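Local coordinates for protein M157 (PDB 2NYK) that acts as the mouse cytomegalovirus ligand for Ly49 natural killer cell receptors, presenting an MHC class I-like fold on the viral side of that recognition, at residues 8-11 with 12-16; 71-74 with 75-79; 155-158 with 159-163; 171-174 with 175-178; 243-246 with 247-251. The protein carries 1 engineered substitution. All coordinates share one frame; numbering follows the deposited sequence.

Contact 1: 8-11 with 12-16; sequences DTYI and VNMDD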
# COMPACT_ATOMS: atom_id res chain seq x y z
N ASP A 8 -16.53 -18.04 -16.79
CA ASP A 8 -15.55 -18.56 -17.80
C ASP A 8 -14.57 -17.48 -18.26
O ASP A 8 -14.71 -16.30 -17.92
CB ASP A 8 -16.28 -19.19 -18.99
CG ASP A 8 -17.41 -18.31 -19.53
OD1 ASP A 8 -17.25 -17.05 -19.51
OD2 ASP A 8 -18.46 -18.88 -19.96
N THR A 9 -13.57 -17.90 -19.04
CA THR A 9 -12.54 -17.01 -19.57
C THR A 9 -13.07 -15.72 -20.23
O THR A 9 -12.52 -14.63 -20.03
CB THR A 9 -11.60 -17.77 -20.54
OG1 THR A 9 -10.71 -16.85 -21.19
CG2 THR A 9 -12.41 -18.52 -21.61
N TYR A 10 -14.16 -15.85 -20.98
CA TYR A 10 -14.83 -14.73 -21.63
C TYR A 10 -15.22 -13.60 -20.65
O TYR A 10 -14.90 -12.43 -20.88
CB TYR A 10 -16.06 -15.27 -22.38
CG TYR A 10 -17.11 -14.24 -22.74
CD1 TYR A 10 -16.78 -13.13 -23.50
CD2 TYR A 10 -18.43 -14.40 -22.32
CE1 TYR A 10 -17.74 -12.19 -23.85
CE2 TYR A 10 -19.40 -13.47 -22.66
CZ TYR A 10 -19.04 -12.36 -23.42
OH TYR A 10 -19.99 -11.42 -23.77
N ILE A 11 -15.89 -13.97 -19.57
CA ILE A 11 -16.33 -13.01 -18.56
C ILE A 11 -15.15 -12.41 -17.78
O ILE A 11 -15.15 -11.22 -17.49
CB ILE A 11 -17.38 -13.63 -17.59
CG1 ILE A 11 -18.62 -14.08 -18.38
CG2 ILE A 11 -17.76 -12.65 -16.49
CD1 ILE A 11 -19.61 -14.93 -17.57
N VAL A 12 -14.15 -13.23 -17.47
CA VAL A 12 -12.93 -12.77 -16.79
C VAL A 12 -12.29 -11.63 -17.60
O VAL A 12 -11.87 -10.63 -17.03
CB VAL A 12 -11.92 -13.92 -16.54
CG1 VAL A 12 -10.60 -13.39 -15.96
CG2 VAL A 12 -12.51 -14.98 -15.61
N ASN A 13 -12.27 -11.80 -18.93
CA ASN A 13 -11.67 -10.81 -19.84
C ASN A 13 -12.36 -9.45 -19.75
O ASN A 13 -11.71 -8.41 -19.65
CB ASN A 13 -11.70 -11.32 -21.29
CG ASN A 13 -10.61 -12.36 -21.58
OD1 ASN A 13 -10.69 -13.10 -22.57
ND2 ASN A 13 -9.58 -12.40 -20.74
N MET A 14 -13.68 -9.47 -19.79
CA MET A 14 -14.46 -8.26 -19.70
C MET A 14 -14.29 -7.58 -18.36
O MET A 14 -14.21 -6.36 -18.31
CB MET A 14 -15.93 -8.56 -19.94
CG MET A 14 -16.22 -8.96 -21.37
SD MET A 14 -17.95 -8.70 -21.68
CE MET A 14 -17.94 -8.71 -23.51
N ASP A 15 -14.25 -8.36 -17.29
CA ASP A 15 -14.03 -7.84 -15.94
C ASP A 15 -12.61 -7.29 -15.74
O ASP A 15 -12.42 -6.30 -15.03
CB ASP A 15 -14.35 -8.90 -14.89
CG ASP A 15 -15.82 -9.28 -14.86
OD1 ASP A 15 -16.68 -8.45 -15.24
OD2 ASP A 15 -16.12 -10.42 -14.46
N ASP A 16 -11.63 -7.91 -16.39
CA ASP A 16 -10.25 -7.41 -16.32
C ASP A 16 -10.19 -6.03 -16.95
O ASP A 16 -9.56 -5.11 -16.42
CB ASP A 16 -9.28 -8.36 -17.05
CG ASP A 16 -9.01 -9.63 -16.28
OD1 ASP A 16 -9.48 -9.77 -15.13
OD2 ASP A 16 -8.32 -10.51 -16.84
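M14 lays its thioether against the outer part of the Y10 ring one turn earlier, a Met-aromatic contact between residues four apart on a helix. The terminal methyl does the closest touching: M14 CE lies 3.4 Å from Y10 OH and 3.5 Å from Y10 CE1. The sulfur stands further back, with M14 SD 4.8 Å from the centroid of the Y10 ring and 42° off its normal, so the approach is a slanting one. Two torsions bring the partners together. Y10 carries CG opposite its backbone N (chi1 161°), while M14 keeps CG beside its own N (chi1 -69°) and runs extended from there to CE.

A second pair, I11 and D15, points the same way side by side, and I11 CG2 meets D15 OD2 at 3.4 Å. V12 works on another side of the helix, its CG2 resting 3.5 Å from D8 O.

Behind these side chains stands the backbone of the first helical turns. V12 N binds D8 O, N13 N binds T9 O, and D15 N reaches I11 O at 3.0 Å; the bond from M14 N to Y10 O is weak, at 3.4 Å. D8 also folds its carboxylate back, so that I11 N makes a weak bond to D8 OD1.

These opening turns of helix 9-18 lie at the surface. Their inner side leans on helix 157-173, where V12 touches N162 and R165, and where the buried D16 forms a salt bridge with R165.

Contact 2: 71-74 with 75-79; sequences IEYV and FLDIQ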
# COMPACT_ATOMS: atom_id res chain seq x y z
N ILE A 71 6.22 -10.09 -14.69
CA ILE A 71 6.45 -8.70 -15.12
C ILE A 71 6.73 -7.75 -13.96
O ILE A 71 7.66 -6.95 -14.02
CB ILE A 71 5.27 -8.14 -16.03
CG1 ILE A 71 5.48 -6.66 -16.34
CG2 ILE A 71 3.92 -8.30 -15.38
CD1 ILE A 71 6.64 -6.42 -17.28
N GLU A 72 5.96 -7.85 -12.88
CA GLU A 72 6.15 -6.97 -11.71
C GLU A 72 7.54 -7.08 -11.13
O GLU A 72 8.19 -6.07 -10.87
CB GLU A 72 5.11 -7.23 -10.61
CG GLU A 72 3.65 -7.23 -11.07
CD GLU A 72 3.19 -8.59 -11.60
OE1 GLU A 72 3.94 -9.24 -12.35
OE2 GLU A 72 2.05 -8.99 -11.30
N TYR A 73 8.00 -8.33 -10.95
CA TYR A 73 9.32 -8.61 -10.39
C TYR A 73 10.41 -8.06 -11.29
O TYR A 73 11.34 -7.40 -10.84
CB TYR A 73 9.55 -10.12 -10.18
CG TYR A 73 10.98 -10.39 -9.75
CD1 TYR A 73 11.32 -10.50 -8.41
CD2 TYR A 73 12.02 -10.46 -10.69
CE1 TYR A 73 12.64 -10.70 -8.01
CE2 TYR A 73 13.35 -10.67 -10.30
CZ TYR A 73 13.64 -10.79 -8.95
OH TYR A 73 14.95 -10.98 -8.52
N VAL A 74 10.30 -8.38 -12.58
CA VAL A 74 11.30 -7.96 -13.56
C VAL A 74 11.34 -6.43 -13.68
O VAL A 74 12.43 -5.86 -13.76
CB VAL A 74 11.03 -8.63 -14.94
CG1 VAL A 74 11.88 -8.00 -16.04
CG2 VAL A 74 11.30 -10.14 -14.85
N PHE A 75 10.18 -5.76 -13.69
CA PHE A 75 10.15 -4.30 -13.73
C PHE A 75 10.98 -3.70 -12.59
O PHE A 75 11.83 -2.84 -12.80
CB PHE A 75 8.71 -3.77 -13.67
CG PHE A 75 8.63 -2.28 -13.72
CD1 PHE A 75 8.76 -1.61 -14.93
CD2 PHE A 75 8.50 -1.54 -12.54
CE1 PHE A 75 8.75 -0.24 -14.97
CE2 PHE A 75 8.44 -0.15 -12.60
CZ PHE A 75 8.56 0.50 -13.80
N LEU A 76 10.75 -4.20 -11.38
CA LEU A 76 11.44 -3.72 -10.19
C LEU A 76 12.93 -4.04 -10.20
O LEU A 76 13.76 -3.23 -9.77
CB LEU A 76 10.79 -4.36 -8.96
CG LEU A 76 9.38 -3.84 -8.68
CD1 LEU A 76 8.66 -4.74 -7.69
CD2 LEU A 76 9.43 -2.42 -8.17
N ASP A 77 13.26 -5.24 -10.69
CA ASP A 77 14.65 -5.69 -10.83
C ASP A 77 15.42 -4.79 -11.79
O ASP A 77 16.51 -4.35 -11.48
CB ASP A 77 14.69 -7.15 -11.33
CG ASP A 77 16.07 -7.77 -11.24
OD1 ASP A 77 16.41 -8.61 -12.10
OD2 ASP A 77 16.83 -7.42 -10.32
N ILE A 78 14.83 -4.49 -12.93
CA ILE A 78 15.41 -3.57 -13.89
C ILE A 78 15.61 -2.15 -13.32
O ILE A 78 16.66 -1.55 -13.51
CB ILE A 78 14.58 -3.50 -15.19
CG1 ILE A 78 14.64 -4.84 -15.94
CG2 ILE A 78 15.04 -2.33 -16.05
CD1 ILE A 78 13.85 -4.87 -17.25
N GLN A 79 14.59 -1.63 -12.63
CA GLN A 79 14.73 -0.32 -11.96
C GLN A 79 15.84 -0.35 -10.91
O GLN A 79 16.67 0.56 -10.84
CB GLN A 79 13.40 0.11 -11.31
CG GLN A 79 12.25 0.41 -12.29
CD GLN A 79 12.59 1.48 -13.32
OE1 GLN A 79 13.38 2.39 -13.06
NE2 GLN A 79 12.00 1.37 -14.50
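F75, L76, D77 and I78 each give their backbone N-H to the carbonyl four residues back, from I71 to V74, in regular alpha-helical geometry; the first of these bonds, F75 N to I71 O, measures 2.8 Å. Helix 71-90 lies across the antiparallel sheet of an MHC class I-like platform, in a position consistent with the α1 helix of that fold, and its side chains divide between the sheet below and the flanks.

Toward the sheet, L76 touches I39 and V27. F75 projects its ring with CG anti to the backbone N (chi1 -180°) and meets Y101 edge-to-face. Within the helix, Q79 CG sits 3.8 Å above one face of the F75 ring, offset toward its rim. E72, buried on the side of the neighbouring helix, spends its carboxylate on R163 and W164, a charged and a neutral donor that together probably stabilise its negative form.

Y73 and D77 form the pair on another flank. Here the ring and the carboxylate are turned 42° apart, and Y73 CE2 approaches D77 CB at 3.9 Å, a van der Waals contact along the aliphatic part of the aspartate. Because D77 has CG anti to its N (chi1 -169°), the carboxylate passes the ring at a slant, with D77 OD1 4.1 Å from Y73 CE2.

V74 and I78 make an apolar pair on a more exposed side, where I78 also meets M152 of helix 148-154. The isoleucine sends CG1 over the preceding turn, I78 CG1 lying 3.3 Å from V74 O, and I78 CD1 then comes to 3.9 Å from V74 CG1.

Contact 3: 155-158 with 159-163; sequences SNVR and EIKNR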
# COMPACT_ATOMS: atom_id res chain seq x y z
N SER A 155 2.75 -2.11 -22.02
CA SER A 155 2.79 -3.30 -22.87
C SER A 155 2.28 -4.57 -22.20
O SER A 155 2.04 -5.56 -22.88
CB SER A 155 4.21 -3.53 -23.36
OG SER A 155 4.70 -2.35 -23.96
N ASN A 156 2.11 -4.54 -20.88
CA ASN A 156 1.73 -5.73 -20.14
C ASN A 156 0.49 -5.51 -19.28
O ASN A 156 0.24 -6.25 -18.35
CB ASN A 156 2.92 -6.19 -19.28
CG ASN A 156 4.11 -6.61 -20.12
OD1 ASN A 156 4.09 -7.67 -20.74
ND2 ASN A 156 5.13 -5.75 -20.19
N VAL A 157 -0.28 -4.48 -19.61
CA VAL A 157 -1.46 -4.10 -18.82
C VAL A 157 -2.42 -5.29 -18.63
O VAL A 157 -2.80 -5.60 -17.49
CB VAL A 157 -2.20 -2.90 -19.45
CG1 VAL A 157 -3.46 -2.54 -18.66
CG2 VAL A 157 -1.28 -1.71 -19.47
N ARG A 158 -2.80 -5.93 -19.73
CA ARG A 158 -3.75 -7.07 -19.65
C ARG A 158 -3.32 -8.14 -18.65
O ARG A 158 -4.13 -8.61 -17.86
CB ARG A 158 -3.94 -7.74 -21.02
CG ARG A 158 -4.69 -6.91 -22.05
CD ARG A 158 -4.69 -7.66 -23.41
NE ARG A 158 -5.50 -6.99 -24.44
CZ ARG A 158 -5.12 -5.91 -25.12
NH1 ARG A 158 -3.93 -5.35 -24.87
NH2 ARG A 158 -5.92 -5.38 -26.06
N GLU A 159 -2.04 -8.54 -18.71
CA GLU A 159 -1.53 -9.56 -17.81
C GLU A 159 -1.59 -9.09 -16.35
O GLU A 159 -2.01 -9.85 -15.48
CB GLU A 159 -0.09 -9.96 -18.19
CG GLU A 159 0.34 -11.24 -17.53
CD GLU A 159 1.80 -11.58 -17.77
OE1 GLU A 159 2.39 -11.13 -18.80
OE2 GLU A 159 2.35 -12.33 -16.93
N ILE A 160 -1.14 -7.86 -16.09
CA ILE A 160 -1.14 -7.30 -14.72
C ILE A 160 -2.54 -7.23 -14.13
O ILE A 160 -2.78 -7.71 -13.02
CB ILE A 160 -0.44 -5.92 -14.67
CG1 ILE A 160 1.04 -6.03 -15.14
CG2 ILE A 160 -0.47 -5.37 -13.26
CD1 ILE A 160 1.72 -4.67 -15.47
N LYS A 161 -3.48 -6.64 -14.87
CA LYS A 161 -4.88 -6.56 -14.44
C LYS A 161 -5.47 -7.94 -14.20
O LYS A 161 -6.12 -8.17 -13.18
CB LYS A 161 -5.71 -5.79 -15.48
CG LYS A 161 -5.31 -4.31 -15.63
CD LYS A 161 -6.37 -3.50 -16.37
CE LYS A 161 -7.49 -3.02 -15.42
NZ LYS A 161 -8.59 -2.39 -16.22
N ASN A 162 -5.20 -8.88 -15.10
CA ASN A 162 -5.68 -10.26 -14.95
C ASN A 162 -5.15 -10.90 -13.67
O ASN A 162 -5.89 -11.55 -12.93
CB ASN A 162 -5.34 -11.10 -16.18
CG ASN A 162 -5.72 -12.58 -16.01
OD1 ASN A 162 -4.88 -13.41 -15.67
ND2 ASN A 162 -7.00 -12.90 -16.23
N ARG A 163 -3.87 -10.68 -13.41
CA ARG A 163 -3.19 -11.21 -12.22
C ARG A 163 -3.67 -10.59 -10.90
O ARG A 163 -3.77 -11.29 -9.88
CB ARG A 163 -1.68 -11.00 -12.34
CG ARG A 163 -1.00 -11.99 -13.22
CD ARG A 163 0.41 -11.53 -13.67
NE ARG A 163 1.32 -11.28 -12.56
CZ ARG A 163 1.61 -12.16 -11.61
NH1 ARG A 163 1.04 -13.37 -11.61
NH2 ARG A 163 2.46 -11.85 -10.64
O HOH W 1 1.93 -9.52 -21.04
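One water molecule joins N156 to E159, donating to N156 OD1 at 2.9 Å and to E159 OE1 at 2.8 Å. N156 OD1 and E159 OE1 are themselves 4.3 Å apart, so the water's protons let two acceptors share one small region of surface. E159 reaches it by a fully stretched chain, CG being anti to the backbone N (chi1 -165°), and N156 is fixed from its other end, where ND2 binds M152 O.

N156 occupies the N-cap position, yet its side chain makes no capping bond; its carbonyl begins the helix instead, N156 O receiving I160 N at 3.1 Å with an N-H...O angle of 170°. I160 also lays CG1 over that same oxygen, 3.3 Å from N156 O.

On the buried side, V157 and K161 run side by side, V157 CG1 meeting K161 CD at 3.8 Å. Beyond this aliphatic stem the lysine bends at chi3 (84°) and carries its ammonium to the carbonyls of F19, G107 and D16, a cluster of oxygens that would satisfy a charged group. V157 and I160 both press on F105 of strand 96-106.

A break at 155-156 between helix 148-154 and helix 157-173, lying over the sheet, recalls the segmented α2 helix of the MHC class I platform.

Contact 4: 171-174 with 175-178; sequences LKQL and AYMN. With FUC (alpha-L-fucopyranose), chain B; NAG (2-acetamido-2-deoxy-beta-D-glucopyranose), chain C; NAG (2-acetamido-2-deoxy-beta-D-glucopyranose), chain D.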
# COMPACT_ATOMS: atom_id res chain seq x y z
N LEU A 171 -9.18 -6.63 -1.38
CA LEU A 171 -8.58 -5.61 -0.50
C LEU A 171 -9.55 -4.44 -0.23
O LEU A 171 -9.57 -3.89 0.86
CB LEU A 171 -7.26 -5.12 -1.11
CG LEU A 171 -6.08 -6.10 -0.97
CD1 LEU A 171 -4.86 -5.59 -1.71
CD2 LEU A 171 -5.74 -6.37 0.49
N LYS A 172 -10.38 -4.09 -1.21
CA LYS A 172 -11.37 -3.03 -1.00
C LYS A 172 -12.41 -3.51 -0.02
O LYS A 172 -12.72 -2.82 0.94
CB LYS A 172 -12.07 -2.61 -2.31
CG LYS A 172 -11.20 -2.32 -3.52
CD LYS A 172 -12.01 -1.56 -4.62
CE LYS A 172 -13.29 -2.32 -5.02
NZ LYS A 172 -14.21 -1.63 -6.00
N GLN A 173 -12.95 -4.71 -0.24
CA GLN A 173 -13.98 -5.24 0.67
C GLN A 173 -13.50 -5.47 2.11
O GLN A 173 -14.26 -5.34 3.05
CB GLN A 173 -14.58 -6.50 0.08
CG GLN A 173 -15.24 -6.22 -1.27
CD GLN A 173 -16.07 -7.37 -1.75
OE1 GLN A 173 -15.62 -8.52 -1.75
NE2 GLN A 173 -17.29 -7.07 -2.21
N LEU A 174 -12.22 -5.79 2.26
CA LEU A 174 -11.60 -5.98 3.57
C LEU A 174 -11.40 -4.65 4.30
O LEU A 174 -11.09 -4.62 5.49
CB LEU A 174 -10.28 -6.70 3.41
CG LEU A 174 -10.41 -8.19 3.06
CD1 LEU A 174 -9.06 -8.80 2.72
CD2 LEU A 174 -11.09 -8.93 4.18
N ALA A 175 -11.56 -3.57 3.55
CA ALA A 175 -11.41 -2.21 4.05
C ALA A 175 -12.75 -1.66 4.55
O ALA A 175 -12.80 -0.58 5.15
CB ALA A 175 -10.84 -1.32 2.95
N TYR A 176 -13.83 -2.39 4.29
CA TYR A 176 -15.17 -1.97 4.74
C TYR A 176 -15.24 -1.86 6.25
O TYR A 176 -14.49 -2.53 6.96
CB TYR A 176 -16.25 -2.94 4.24
CG TYR A 176 -16.48 -2.90 2.74
CD1 TYR A 176 -15.87 -1.94 1.95
CD2 TYR A 176 -17.34 -3.80 2.13
CE1 TYR A 176 -16.08 -1.89 0.58
CE2 TYR A 176 -17.57 -3.75 0.76
CZ TYR A 176 -16.93 -2.79 -0.00
OH TYR A 176 -17.15 -2.73 -1.36
N MET A 177 -16.14 -1.02 6.74
CA MET A 177 -16.31 -0.84 8.17
C MET A 177 -16.60 -2.16 8.90
O MET A 177 -16.03 -2.44 9.95
CB MET A 177 -17.44 0.17 8.43
CG MET A 177 -17.51 0.72 9.84
SD MET A 177 -18.98 1.73 10.10
CE MET A 177 -18.82 2.98 8.83
N ASN A 178 -17.46 -2.97 8.31
CA ASN A 178 -17.87 -4.23 8.93
C ASN A 178 -16.82 -5.36 8.85
O ASN A 178 -17.09 -6.46 9.29
CB ASN A 178 -19.23 -4.70 8.39
CG ASN A 178 -19.25 -4.87 6.87
OD1 ASN A 178 -18.20 -4.82 6.20
ND2 ASN A 178 -20.45 -5.09 6.33
C1 FUC B . -20.67 0.20 3.52
C2 FUC B . -19.73 0.90 4.51
C3 FUC B . -18.30 0.44 4.23
C4 FUC B . -17.92 0.83 2.80
C5 FUC B . -18.94 0.23 1.81
C6 FUC B . -18.70 0.69 0.37
O2 FUC B . -20.08 0.61 5.84
O3 FUC B . -17.40 0.96 5.20
O4 FUC B . -17.86 2.24 2.67
O5 FUC B . -20.28 0.54 2.19
C1 NAG C . -20.53 -4.97 4.87
C2 NAG C . -21.66 -5.95 4.48
C3 NAG C . -22.04 -5.79 3.01
C4 NAG C . -22.37 -4.33 2.65
C5 NAG C . -21.25 -3.42 3.17
C6 NAG C . -21.59 -1.93 3.02
C7 NAG C . -21.87 -7.99 5.78
C8 NAG C . -21.15 -9.23 6.24
N2 NAG C . -21.32 -7.34 4.76
O3 NAG C . -23.14 -6.63 2.69
O4 NAG C . -22.51 -4.23 1.25
O5 NAG C . -20.98 -3.66 4.55
O6 NAG C . -20.67 -1.21 3.82
O7 NAG C . -22.91 -7.63 6.35
C1 NAG D . -23.73 -3.58 0.85
C2 NAG D . -23.56 -3.11 -0.60
C3 NAG D . -24.85 -2.56 -1.19
C4 NAG D . -26.04 -3.47 -0.89
C5 NAG D . -26.10 -3.76 0.61
C6 NAG D . -27.29 -4.67 0.96
C7 NAG D . -21.50 -2.25 -1.57
C8 NAG D . -21.53 -1.30 -2.76
N2 NAG D . -22.49 -2.13 -0.69
O3 NAG D . -24.71 -2.43 -2.59
O4 NAG D . -27.24 -2.89 -1.37
O5 NAG D . -24.88 -4.40 0.98
O6 NAG D . -26.85 -5.75 1.77
O7 NAG D . -20.59 -3.08 -1.46
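A fucosylated N-linked glycan is rooted where helix 157-173 runs out, and the type I turn from Q173 to Y176 shapes the protein surface beneath it. Y176 is the central piece. Its ring is held between protein and sugar: Q173 CA stands 3.7 Å from the centroid, only 3° off the normal, a CH-pi contact, while fucose C5 lies 3.7 Å above the opposite face of the Y176 ring, offset toward its rim. Y176 keeps CG beside its backbone N (chi1 -70°), and the ring thus runs back alongside the Q173 side chain.

The bond from Y176 N to Q173 O, 3.2 Å, closes the turn; just before it A175 N binds K172 O at 3.0 Å, and both donors sit well above the carbonyl planes. The next residue then grips the carbohydrate, M177 N giving a 2.8 Å bond to fucose O3. N178 ND2 carries the covalent link to C1 of the first N-acetylglucosamine, to which the fucose and a second N-acetylglucosamine are joined.

L171 O is bound by S200 OG, and M177 packs on P265 and N267 of strand 262-267; the turn leads from helix 157-173 toward strand 181-186 of the eight-stranded sheet.

Contact 5: 243-246 with 247-251; sequences VTSS and LGWKG. With FUC (alpha-L-fucopyranose), chain B.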
# COMPACT_ATOMS: atom_id res chain seq x y z
N VAL A 243 -12.83 5.70 13.76
CA VAL A 243 -12.04 5.10 12.72
C VAL A 243 -12.43 5.73 11.41
O VAL A 243 -13.57 5.63 10.99
CB VAL A 243 -12.27 3.59 12.63
CG1 VAL A 243 -11.39 3.00 11.53
CG2 VAL A 243 -12.01 2.91 13.98
N THR A 244 -11.47 6.36 10.75
CA THR A 244 -11.73 7.04 9.48
C THR A 244 -10.89 6.38 8.40
O THR A 244 -9.66 6.31 8.50
CB THR A 244 -11.42 8.57 9.56
OG1 THR A 244 -12.03 9.12 10.74
CG2 THR A 244 -11.94 9.30 8.32
N SER A 245 -11.58 5.92 7.36
CA SER A 245 -10.98 5.21 6.24
C SER A 245 -10.79 6.08 4.98
O SER A 245 -11.68 6.84 4.61
CB SER A 245 -11.82 4.00 5.90
OG SER A 245 -11.32 3.35 4.75
N SER A 246 -9.64 5.91 4.33
CA SER A 246 -9.36 6.51 3.02
C SER A 246 -10.41 6.12 1.98
O SER A 246 -10.62 6.82 0.99
CB SER A 246 -7.99 6.07 2.51
OG SER A 246 -6.98 6.77 3.23
N LEU A 247 -11.07 4.99 2.23
CA LEU A 247 -12.11 4.47 1.37
C LEU A 247 -13.32 5.41 1.34
O LEU A 247 -14.14 5.35 0.43
CB LEU A 247 -12.51 3.06 1.84
CG LEU A 247 -13.16 2.09 0.86
CD1 LEU A 247 -12.21 1.68 -0.24
CD2 LEU A 247 -13.65 0.87 1.61
N GLY A 248 -13.40 6.29 2.34
CA GLY A 248 -14.43 7.32 2.41
C GLY A 248 -15.48 7.10 3.48
O GLY A 248 -16.62 7.51 3.31
N TRP A 249 -15.10 6.46 4.59
CA TRP A 249 -16.04 6.23 5.69
C TRP A 249 -15.47 6.55 7.07
O TRP A 249 -14.25 6.55 7.28
CB TRP A 249 -16.64 4.81 5.64
CG TRP A 249 -15.67 3.65 5.87
CD1 TRP A 249 -15.12 2.85 4.92
CD2 TRP A 249 -15.19 3.16 7.14
NE1 TRP A 249 -14.31 1.89 5.51
CE2 TRP A 249 -14.34 2.06 6.87
CE3 TRP A 249 -15.39 3.54 8.47
CZ2 TRP A 249 -13.69 1.35 7.88
CZ3 TRP A 249 -14.73 2.83 9.48
CH2 TRP A 249 -13.89 1.75 9.17
N LYS A 250 -16.38 6.80 8.01
CA LYS A 250 -16.04 7.10 9.40
C LYS A 250 -16.99 6.36 10.32
O LYS A 250 -18.20 6.36 10.10
CB LYS A 250 -16.06 8.60 9.68
CG LYS A 250 -15.35 9.01 10.95
CD LYS A 250 -15.09 10.51 11.02
CE LYS A 250 -14.50 10.88 12.37
NZ LYS A 250 -14.03 12.29 12.43
N GLY A 251 -16.45 5.68 11.33
CA GLY A 251 -17.27 4.91 12.25
C GLY A 251 -16.81 5.14 13.67
O GLY A 251 -15.71 5.67 13.89
C1 FUC B . -20.67 0.20 3.52
C2 FUC B . -19.73 0.90 4.51
C3 FUC B . -18.30 0.44 4.23
C4 FUC B . -17.92 0.83 2.80
C5 FUC B . -18.94 0.23 1.81
C6 FUC B . -18.70 0.69 0.37
O2 FUC B . -20.08 0.61 5.84
O3 FUC B . -17.40 0.96 5.20
O4 FUC B . -17.86 2.24 2.67
O5 FUC B . -20.28 0.54 2.19
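V243-S245 and W249-G251 run antiparallel at 170°, their axes 4.7 Å apart. V243 and G251 form a hydrogen-bonded pair, V243 N to G251 O and the return bond from G251 N to V243 O, whereas T244 and K250 make the non-hydrogen-bonded pair that follows. S245 N then reaches W249 O at 2.7 Å. Its carbonyl is shared: G248 N binds S245 O at 2.9 Å and W249 N only weakly, a G1 beta bulge at the end of this hairpin of the eight-stranded sheet. G248 has a positive phi (109°), and a side chain there would press on the preceding carbonyl oxygen. S245 OG, anti to its backbone N, accepts L247 N at 3.0 Å and secures the bend.

The indole of W249 folds across the hairpin, with CG between its backbone N and carbonyl carbon (chi1 66°). S245 CB stands over one face, 3.4 Å from the centroid of the five-membered ring, and fucose O3 lies on the other, 3.0 Å from W249 CD1. NE1 is committed to A175 O, which helps fix the ring's rotation. At the far side of the indole, W249 CH2 packs against V243 CG1 at 3.7 Å. Across the strands K250 extends past T244, bringing K250 CG within 3.3 Å of T244 OG1.

How the contacts relate
Contacts 1 to 5 follow one another along the chain without interleaving, and together trace the MHC class I-like architecture. Contacts 2 and 3 lie on helices over the platform sheet, and contact 1 on an N-terminal helix packed against helix 157-173. Contact 3 touches both others, with centres about 13 Å from contact 1 and 14 Å from contact 2. The same helix leads to contact 4, about 24 Å from contact 3 between centres. Contacts 4 and 5, with centres about 10 Å apart, meet where the end of helix 157-173 reaches the hairpin of strands 241-245 and 249-253, and hold one fucose between them. Helix 157-173 thus spans from platform to glycan-bearing sheet domain.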